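Local structure of probable fimbrial chaperone YadV (Escherichia coli K-12, 5GHU) at residues K180-A183 with D187-M190; L136-F141 with Y159-S164. The protein probably acts as a periplasmic chaperone of the chaperone-usher pathway, helping fimbrial subunits of the yad operon to fold and assemble. One frame throughout, in Å; residues are numbered along the deposited sequence.

Following the chain from the N terminus, contact 2 comes first: residues 136-141 run from helix 134-137 into strand 139-143. After strand 150-155, residues 159-164, which lead into strand 163-170, come to face them from the other side of the core. Contact 1 closes a shorter loop, the 180-183 segment folding against 187-190 on the next strand, 186-191. The two are in series, neither nested nor crossed. They meet where I182 N and V161 O, 2.9 Å apart, probably form a hydrogen bond, and the 180-183 segment, touching 187-190 as well, lies between 159-164 and strand 186-191. Together they tie the two sheets of the C-terminal domain, contact 2 through its core and contact 1 along its side.

Contact 1. Residues K180-A183 with D187-M190; sequences KMIA and DEVM
I182 packs against the aliphatic part of E188, and M190 lies against the backbone of K180; these make the tight inner side of the contact, while the charged ends of K180 and E188 lie outside. CG1 of I182, anti to its own backbone N (chi1 -178°), runs past E188 in the opposite direction and lies 3.9 Å from E188 CG. Its terminal CD1 reaches the strand backbone, 3.8 Å from E188 N. Deeper in, the buried M190 brings its sulfur under K180: K180 N points at M190 SD over 3.7 Å in a weak hydrogen bond, while M190 CE rests 3.4 Å from K180 O. An alanine in place of M190 would probably leave K180 N without this weak acceptor and open a gap beneath the K180 backbone, where V153 of strand 150-155 also loses a neighbour. The exposed side is looser. The K180 chain stretches out fully beyond CG to set NZ 2.8 Å from V189 O, nearly in line with that carbonyl (C=O...N angle 167°). The same ammonium lies 4.1 Å from E188 OE1, too far for a salt bridge, although the opposite charges probably attract. A bend at chi2 (-58°) turns the E188 carboxylate outward, where OE1 faces the lysine and OE2 takes a hydrogen bond from a water that in turn accepts one from A183 N. Strand 186-191 itself pairs through E188 and M190 with strand 150-155, whereas I182 pairs with V161. Inside, the contact thus holds mainly by packing and one weak N-H...S bond, with the stronger lysine-to-carbonyl and water-mediated links toward solvent; the loop is probably held on the strand more by shape than by charge.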
loop_
_atom_site.group_PDB
_atom_site.type_symbol
_atom_site.label_atom_id
_atom_site.label_comp_id
_atom_site.label_asym_id
_atom_site.label_seq_id
_atom_site.Cartn_x
_atom_site.Cartn_y
_atom_site.Cartn_z
ATOM N N LYS A 180 7.041 7.769 -1.400
ATOM C CA LYS A 180 6.072 7.555 -0.315
ATOM C C LYS A 180 4.731 7.423 -0.967
ATOM O O LYS A 180 4.473 8.049 -1.983
ATOM C CB LYS A 180 5.994 8.764 0.637
ATOM C CG LYS A 180 7.255 9.060 1.457
ATOM C CD LYS A 180 6.917 10.345 2.216
ATOM C CE LYS A 180 8.081 10.989 2.961
ATOM N NZ LYS A 180 7.593 12.306 3.468
ATOM N N MET A 181 3.848 6.669 -0.300
ATOM C CA MET A 181 2.454 6.667 -0.726
ATOM C C MET A 181 1.841 8.060 -0.580
ATOM O O MET A 181 2.101 8.758 0.419
ATOM C CB MET A 181 1.678 5.616 0.100
ATOM C CG MET A 181 0.234 5.586 -0.341
ATOM S SD MET A 181 -0.660 4.121 0.363
ATOM C CE MET A 181 -0.599 4.477 2.091
ATOM N N ILE A 182 1.013 8.447 -1.545
ATOM C CA ILE A 182 0.355 9.758 -1.472
ATOM C C ILE A 182 -1.174 9.578 -1.473
ATOM O O ILE A 182 -1.737 8.890 -2.316
ATOM C CB ILE A 182 0.847 10.719 -2.582
ATOM C CG1 ILE A 182 0.159 12.092 -2.435
ATOM C CG2 ILE A 182 0.730 10.147 -3.990
ATOM C CD1 ILE A 182 0.811 13.163 -3.333
ATOM N N ALA A 183 -1.764 10.086 -0.406
ATOM C CA ALA A 183 -3.224 9.948 -0.210
ATOM C C ALA A 183 -4.026 10.752 -1.203
ATOM O O ALA A 183 -3.551 11.729 -1.792
ATOM C CB ALA A 183 -3.545 10.362 1.260
ATOM N N ASP A 187 -1.013 16.511 -0.588
ATOM C CA ASP A 187 0.395 16.701 -0.968
ATOM C C ASP A 187 1.284 15.803 -0.139
ATOM O O ASP A 187 0.970 15.504 1.032
ATOM C CB ASP A 187 0.823 18.150 -0.689
ATOM C CG ASP A 187 0.293 19.150 -1.681
ATOM O OD1 ASP A 187 -0.455 18.784 -2.561
ATOM O OD2 ASP A 187 0.610 20.360 -1.514
ATOM N N GLU A 188 2.459 15.410 -0.687
ATOM C CA GLU A 188 3.488 14.782 0.088
ATOM C C GLU A 188 4.837 15.306 -0.438
ATOM O O GLU A 188 4.962 15.483 -1.644
ATOM C CB GLU A 188 3.504 13.263 -0.132
ATOM C CG GLU A 188 2.508 12.489 0.615
ATOM C CD GLU A 188 2.598 12.667 2.095
ATOM O OE1 GLU A 188 3.655 13.103 2.631
ATOM O OE2 GLU A 188 1.571 12.433 2.742
ATOM N N VAL A 189 5.783 15.469 0.456
ATOM C CA VAL A 189 7.173 15.782 0.078
ATOM C C VAL A 189 7.995 14.482 0.078
ATOM O O VAL A 189 7.888 13.661 0.998
ATOM C CB VAL A 189 7.809 16.801 1.000
ATOM C CG1 VAL A 189 9.344 16.910 0.668
ATOM C CG2 VAL A 189 7.113 18.154 0.822
ATOM N N MET A 190 8.840 14.306 -0.952
ATOM C CA MET A 190 9.637 13.091 -1.043
ATOM C C MET A 190 11.053 13.542 -1.260
ATOM O O MET A 190 11.322 14.416 -2.111
ATOM C CB MET A 190 9.140 12.192 -2.200
ATOM C CG MET A 190 7.689 11.760 -2.031
ATOM S SD MET A 190 7.220 10.792 -3.492
ATOM C CE MET A 190 5.444 11.001 -3.437
HETATM O O HOH W 1 -0.638 11.992 1.533
#

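Contact 2. Residues L136-F141 with Y159-S164; sequences LALKWF and YYVSFS
In the core between the two sheets of the C-terminal immunoglobulin-like domain, L138 and W140 meet V161 and F163. L138 comes from the turn before strand 139-143 and W140 from the strand; V161 comes from the chain just before strand 163-170 and F163 is its first residue. L138 stands at the centre of the contact. With CG anti to the carbonyl carbon (chi1 -57°), the L138 methyls are carried toward 159-164, where they meet V161 tip to tip, L138 CD1 lying 3.8 Å from V161 CG1. The other branches also meet, L138 CD2 lying 4.1 Å from V161 CG2. L138 CD1 also reaches the edge of the F163 ring close to its plane, 3.5 Å from F163 CZ, and so touches both V161 and F163. V161 CG1 lies over one face of that ring, 3.6 Å above the plane and displaced toward the rim. The phenyl group is therefore met by a methyl on a face and by another at its far edge, which limits how it can turn. W140 and F163 come from opposite directions, and the six-membered part of the indole meets the phenyl end obliquely, W140 CH2 lying 4.1 Å from F163 CZ, a lighter contact than that of L138. F206 of strand 203-209 adjoins both aromatic groups, meeting F163 edge-to-face and W140 with planes about 20° apart, while A134 and P135 of helix 134-137 lie against V161. Every contact between the two segments is apolar, and the four side chains reach inward from the two layers. Such facing of leucine, valine and aromatic side chains across two sheets is typical of the beta-sandwich core of an immunoglobulin-like domain, here the second domain of a PapD-type pilus chaperone.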
loop_
_atom_site.group_PDB
_atom_site.type_symbol
_atom_site.label_atom_id
_atom_site.label_comp_id
_atom_site.label_asym_id
_atom_site.label_seq_id
_atom_site.Cartn_x
_atom_site.Cartn_y
_atom_site.Cartn_z
ATOM N N LEU A 136 -0.390 9.078 -13.266
ATOM C CA LEU A 136 -0.192 10.062 -14.336
ATOM C C LEU A 136 -0.714 11.437 -13.950
ATOM O O LEU A 136 -0.264 12.455 -14.457
ATOM C CB LEU A 136 -0.896 9.570 -15.640
ATOM C CG LEU A 136 -1.110 10.600 -16.764
ATOM C CD1 LEU A 136 0.247 11.170 -17.308
ATOM C CD2 LEU A 136 -1.940 10.001 -17.954
ATOM N N ALA A 137 -1.762 11.460 -13.094
ATOM C CA ALA A 137 -2.356 12.723 -12.681
ATOM C C ALA A 137 -1.578 13.484 -11.635
ATOM O O ALA A 137 -1.825 14.678 -11.448
ATOM C CB ALA A 137 -3.770 12.475 -12.155
ATOM N N LEU A 138 -0.642 12.816 -10.986
ATOM C CA LEU A 138 0.202 13.523 -9.973
ATOM C C LEU A 138 0.958 14.674 -10.593
ATOM O O LEU A 138 1.465 14.588 -11.750
ATOM C CB LEU A 138 1.207 12.572 -9.307
ATOM C CG LEU A 138 0.570 11.341 -8.622
ATOM C CD1 LEU A 138 1.700 10.427 -8.026
ATOM C CD2 LEU A 138 -0.404 11.808 -7.482
ATOM N N LYS A 139 1.041 15.769 -9.822
ATOM C CA LYS A 139 1.871 16.900 -10.241
ATOM C C LYS A 139 3.099 16.985 -9.360
ATOM O O LYS A 139 3.021 16.897 -8.131
ATOM C CB LYS A 139 1.075 18.216 -10.153
ATOM C CG LYS A 139 -0.219 18.164 -10.966
ATOM C CD LYS A 139 0.145 17.919 -12.402
ATOM C CE LYS A 139 -1.050 18.064 -13.330
ATOM N NZ LYS A 139 -0.832 17.318 -14.622
ATOM N N TRP A 140 4.235 17.199 -10.009
ATOM C CA TRP A 140 5.515 17.221 -9.317
ATOM C C TRP A 140 6.192 18.563 -9.366
ATOM O O TRP A 140 6.193 19.251 -10.396
ATOM C CB TRP A 140 6.465 16.205 -9.998
ATOM C CG TRP A 140 5.939 14.787 -10.022
ATOM C CD1 TRP A 140 4.947 14.262 -10.860
ATOM C CD2 TRP A 140 6.357 13.706 -9.181
ATOM N NE1 TRP A 140 4.765 12.944 -10.561
ATOM C CE2 TRP A 140 5.605 12.564 -9.556
ATOM C CE3 TRP A 140 7.348 13.588 -8.167
ATOM C CZ2 TRP A 140 5.733 11.352 -8.919
ATOM C CZ3 TRP A 140 7.497 12.344 -7.529
ATOM C CH2 TRP A 140 6.716 11.236 -7.920
ATOM N N PHE A 141 6.772 18.962 -8.230
ATOM C CA PHE A 141 7.447 20.261 -8.068
ATOM C C PHE A 141 8.706 20.149 -7.255
ATOM O O PHE A 141 8.783 19.320 -6.337
ATOM C CB PHE A 141 6.518 21.257 -7.302
ATOM C CG PHE A 141 5.181 21.410 -7.939
ATOM C CD1 PHE A 141 4.151 20.510 -7.663
ATOM C CD2 PHE A 141 4.984 22.402 -8.872
ATOM C CE1 PHE A 141 2.945 20.643 -8.263
ATOM C CE2 PHE A 141 3.747 22.580 -9.435
ATOM C CZ PHE A 141 2.735 21.685 -9.147
ATOM N N TYR A 159 -7.884 8.632 -5.407
ATOM C CA TYR A 159 -7.178 7.377 -5.209
ATOM C C TYR A 159 -5.814 7.566 -4.564
ATOM O O TYR A 159 -5.123 8.562 -4.840
ATOM C CB TYR A 159 -6.938 6.664 -6.564
ATOM C CG TYR A 159 -8.206 6.416 -7.337
ATOM C CD1 TYR A 159 -9.057 5.390 -6.924
ATOM C CD2 TYR A 159 -8.535 7.189 -8.459
ATOM C CE1 TYR A 159 -10.243 5.120 -7.649
ATOM C CE2 TYR A 159 -9.720 6.900 -9.223
ATOM C CZ TYR A 159 -10.539 5.864 -8.781
ATOM O OH TYR A 159 -11.741 5.546 -9.428
ATOM N N TYR A 160 -5.450 6.632 -3.708
ATOM C CA TYR A 160 -4.040 6.558 -3.314
ATOM C C TYR A 160 -3.179 6.269 -4.523
ATOM O O TYR A 160 -3.577 5.516 -5.454
ATOM C CB TYR A 160 -3.786 5.438 -2.268
ATOM C CG TYR A 160 -4.364 5.759 -0.936
ATOM C CD1 TYR A 160 -5.712 5.561 -0.652
ATOM C CD2 TYR A 160 -3.581 6.360 0.008
ATOM C CE1 TYR A 160 -6.238 5.909 0.586
ATOM C CE2 TYR A 160 -4.133 6.724 1.284
ATOM C CZ TYR A 160 -5.457 6.469 1.524
ATOM O OH TYR A 160 -5.982 6.856 2.751
ATOM N N VAL A 161 -1.951 6.802 -4.462
ATOM C CA VAL A 161 -0.883 6.318 -5.354
ATOM C C VAL A 161 0.251 5.774 -4.515
ATOM O O VAL A 161 0.714 6.414 -3.563
ATOM C CB VAL A 161 -0.343 7.407 -6.309
ATOM C CG1 VAL A 161 0.852 6.853 -7.147
ATOM C CG2 VAL A 161 -1.457 7.874 -7.279
ATOM N N SER A 162 0.685 4.541 -4.873
ATOM C CA SER A 162 1.761 3.826 -4.155
ATOM C C SER A 162 2.882 3.567 -5.152
ATOM O O SER A 162 2.595 3.347 -6.331
ATOM C CB SER A 162 1.261 2.467 -3.649
ATOM O OG SER A 162 0.193 2.622 -2.676
ATOM N N PHE A 163 4.122 3.563 -4.674
ATOM C CA PHE A 163 5.260 3.357 -5.595
ATOM C C PHE A 163 6.157 2.211 -5.176
ATOM O O PHE A 163 6.374 1.964 -3.974
ATOM C CB PHE A 163 6.170 4.613 -5.625
ATOM C CG PHE A 163 5.457 5.905 -5.987
ATOM C CD1 PHE A 163 4.883 6.676 -4.995
ATOM C CD2 PHE A 163 5.341 6.298 -7.301
ATOM C CE1 PHE A 163 4.198 7.890 -5.318
ATOM C CE2 PHE A 163 4.732 7.517 -7.663
ATOM C CZ PHE A 163 4.156 8.328 -6.648
ATOM N N SER A 164 6.785 1.583 -6.167
ATOM C CA SER A 164 7.863 0.655 -5.821
ATOM C C SER A 164 9.203 1.370 -5.873
ATOM O O SER A 164 10.082 1.042 -5.095
ATOM C CB SER A 164 7.821 -0.540 -6.759
ATOM O OG SER A 164 7.987 -0.129 -8.117
#